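Local coordinates for a cystathionine beta-synthase domain protein fused to a Zn-ribbon-like domain (Pyrococcus furiosus, PDB 3GHD) that probably binds a nucleotide through its CBS domain, the part held in this chain, and a metal through a zinc-ribbon-like domain elsewhere in the full protein, at residues K1-P7 with A23-M29. Numbering follows the deposited sequence.
Sequences KAIVVQP and AGSAVVM
The parallel strand pair of a right-handed beta-alpha-beta crossover, part of the CBS domain, brings 2-5 alongside 25-29. The ladder runs I3 N to S25 O, V27 N to I3 O (2.9 Å), V5 N to V27 O and M29 N to V5 O (3.0 Å), the last almost straight at 178°. At its start K1 O is gripped twice, by G24 N at 3.0 Å and by S25 N at 3.3 Å, and a water donates to it as well. On one face, A2 CB meets V27 CG2 at 3.8 Å. Further along, V4 CG1, anti to its own amide nitrogen (chi1 -178°), reaches the selenium of selenomethionine M29, with V4 CG1 and M29 SE 3.7 Å apart. On the other face I3 CG1 lies against A23 CB, while V5 CG2 touches both A26 CB and V28 CG2, the latter at 3.9 Å. V28 CG1 then packs on the backbone of P7, 3.5 Å from P7 CA. Helix 11-20 packs against this second face, with I17 on I3, L18 on A23 and V14 on A26. Strand 33-39 pairs antiparallel with the far edge of 25-30, leaving 2-5 outermost within the chain.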
loop_
_atom_site.group_PDB
_atom_site.type_symbol
_atom_site.label_atom_id
_atom_site.label_comp_id
_atom_site.label_asym_id
_atom_site.label_seq_id
_atom_site.Cartn_x
_atom_site.Cartn_y
_atom_site.Cartn_z
ATOM N N LYS A 1 -16.786 5.938 4.216
ATOM C CA LYS A 1 -17.548 5.258 3.137
ATOM C C LYS A 1 -17.870 3.861 3.643
ATOM O O LYS A 1 -16.993 3.194 4.183
ATOM C CB LYS A 1 -16.720 5.192 1.848
ATOM C CG LYS A 1 -17.415 4.525 0.651
ATOM C CD LYS A 1 -16.480 3.497 -0.043
ATOM C CE LYS A 1 -16.486 3.604 -1.552
ATOM N NZ LYS A 1 -15.124 3.347 -2.123
ATOM N N ALA A 2 -19.113 3.425 3.423
ATOM C CA ALA A 2 -19.647 2.198 4.029
ATOM C C ALA A 2 -20.111 1.170 3.006
ATOM O O ALA A 2 -20.536 1.486 1.904
ATOM C CB ALA A 2 -20.798 2.517 4.960
ATOM N N ILE A 3 -20.026 -0.084 3.396
ATOM C CA ILE A 3 -20.626 -1.171 2.642
ATOM C C ILE A 3 -21.518 -1.964 3.617
ATOM O O ILE A 3 -21.141 -2.182 4.758
ATOM C CB ILE A 3 -19.563 -2.123 2.107
ATOM C CG1 ILE A 3 -18.542 -1.431 1.174
ATOM C CG2 ILE A 3 -20.213 -3.297 1.358
ATOM C CD1 ILE A 3 -19.044 -1.236 -0.249
ATOM N N VAL A 4 -22.683 -2.401 3.146
ATOM C CA VAL A 4 -23.624 -3.174 3.972
ATOM C C VAL A 4 -23.260 -4.651 3.931
ATOM O O VAL A 4 -23.017 -5.190 2.852
ATOM C CB VAL A 4 -25.043 -2.954 3.501
ATOM C CG1 VAL A 4 -26.050 -3.737 4.395
ATOM C CG2 VAL A 4 -25.352 -1.422 3.497
ATOM N N VAL A 5 -23.200 -5.270 5.113
ATOM C CA VAL A 5 -22.967 -6.717 5.285
ATOM C C VAL A 5 -24.028 -7.334 6.181
ATOM O O VAL A 5 -24.841 -6.629 6.757
ATOM C CB VAL A 5 -21.601 -7.029 5.909
ATOM C CG1 VAL A 5 -20.459 -6.517 5.027
ATOM C CG2 VAL A 5 -21.482 -6.477 7.361
ATOM N N GLN A 6 -23.990 -8.656 6.303
ATOM C CA GLN A 6 -24.921 -9.407 7.150
ATOM C C GLN A 6 -24.268 -9.793 8.491
ATOM O O GLN A 6 -23.065 -10.030 8.558
ATOM C CB GLN A 6 -25.348 -10.667 6.411
ATOM C CG GLN A 6 -26.093 -10.416 5.096
ATOM C CD GLN A 6 -25.946 -11.572 4.115
ATOM O OE1 GLN A 6 -26.899 -12.320 3.876
ATOM N NE2 GLN A 6 -24.732 -11.739 3.563
ATOM N N PRO A 7 -25.075 -9.900 9.563
ATOM C CA PRO A 7 -24.526 -10.208 10.891
ATOM C C PRO A 7 -23.646 -11.448 10.938
ATOM O O PRO A 7 -22.683 -11.495 11.700
ATOM C CB PRO A 7 -25.777 -10.441 11.745
ATOM C CG PRO A 7 -26.886 -10.620 10.794
ATOM C CD PRO A 7 -26.541 -9.782 9.609
ATOM N N ALA A 23 -13.502 0.974 1.316
ATOM C CA ALA A 23 -14.434 1.506 2.333
ATOM C C ALA A 23 -13.864 1.277 3.697
ATOM O O ALA A 23 -13.114 0.333 3.892
ATOM C CB ALA A 23 -15.808 0.838 2.197
ATOM N N GLY A 24 -14.236 2.119 4.654
ATOM C CA GLY A 24 -13.691 2.065 5.982
ATOM C C GLY A 24 -14.608 1.358 6.978
ATOM O O GLY A 24 -14.118 0.878 7.999
ATOM N N SER A 25 -15.921 1.361 6.702
ATOM C CA SER A 25 -16.982 0.817 7.596
ATOM C C SER A 25 -17.905 -0.227 6.964
ATOM O O SER A 25 -18.335 -0.078 5.834
ATOM C CB SER A 25 -17.907 1.972 8.075
ATOM O OG SER A 25 -17.155 3.043 8.649
ATOM N N ALA A 26 -18.249 -1.263 7.737
ATOM C CA ALA A 26 -19.207 -2.273 7.320
ATOM C C ALA A 26 -20.412 -2.094 8.196
ATOM O O ALA A 26 -20.287 -2.236 9.423
ATOM C CB ALA A 26 -18.662 -3.707 7.539
ATOM N N VAL A 27 -21.539 -1.767 7.575
ATOM C CA VAL A 27 -22.811 -1.522 8.248
ATOM C C VAL A 27 -23.556 -2.844 8.267
ATOM O O VAL A 27 -23.844 -3.423 7.221
ATOM C CB VAL A 27 -23.636 -0.425 7.583
ATOM C CG1 VAL A 27 -25.002 -0.319 8.231
ATOM C CG2 VAL A 27 -22.881 0.926 7.659
ATOM N N VAL A 28 -23.771 -3.347 9.469
ATOM C CA VAL A 28 -24.379 -4.657 9.689
ATOM C C VAL A 28 -25.905 -4.532 9.694
ATOM O O VAL A 28 -26.488 -3.859 10.573
ATOM C CB VAL A 28 -23.860 -5.311 11.007
ATOM C CG1 VAL A 28 -24.478 -6.684 11.214
ATOM C CG2 VAL A 28 -22.285 -5.381 10.978
HETATM N N MSE A 29 -26.529 -5.165 8.695
HETATM C CA MSE A 29 -27.991 -5.170 8.543
HETATM C C MSE A 29 -28.573 -6.569 8.581
HETATM O O MSE A 29 -28.070 -7.492 7.932
HETATM C CB MSE A 29 -28.399 -4.526 7.211
HETATM C CG MSE A 29 -28.360 -3.025 7.200
HETATM SE SE MSE A 29 -29.248 -2.347 5.567
HETATM C CE MSE A 29 -29.006 -0.405 5.776
HETATM O O HOH W 1 -15.944 4.416 7.051
#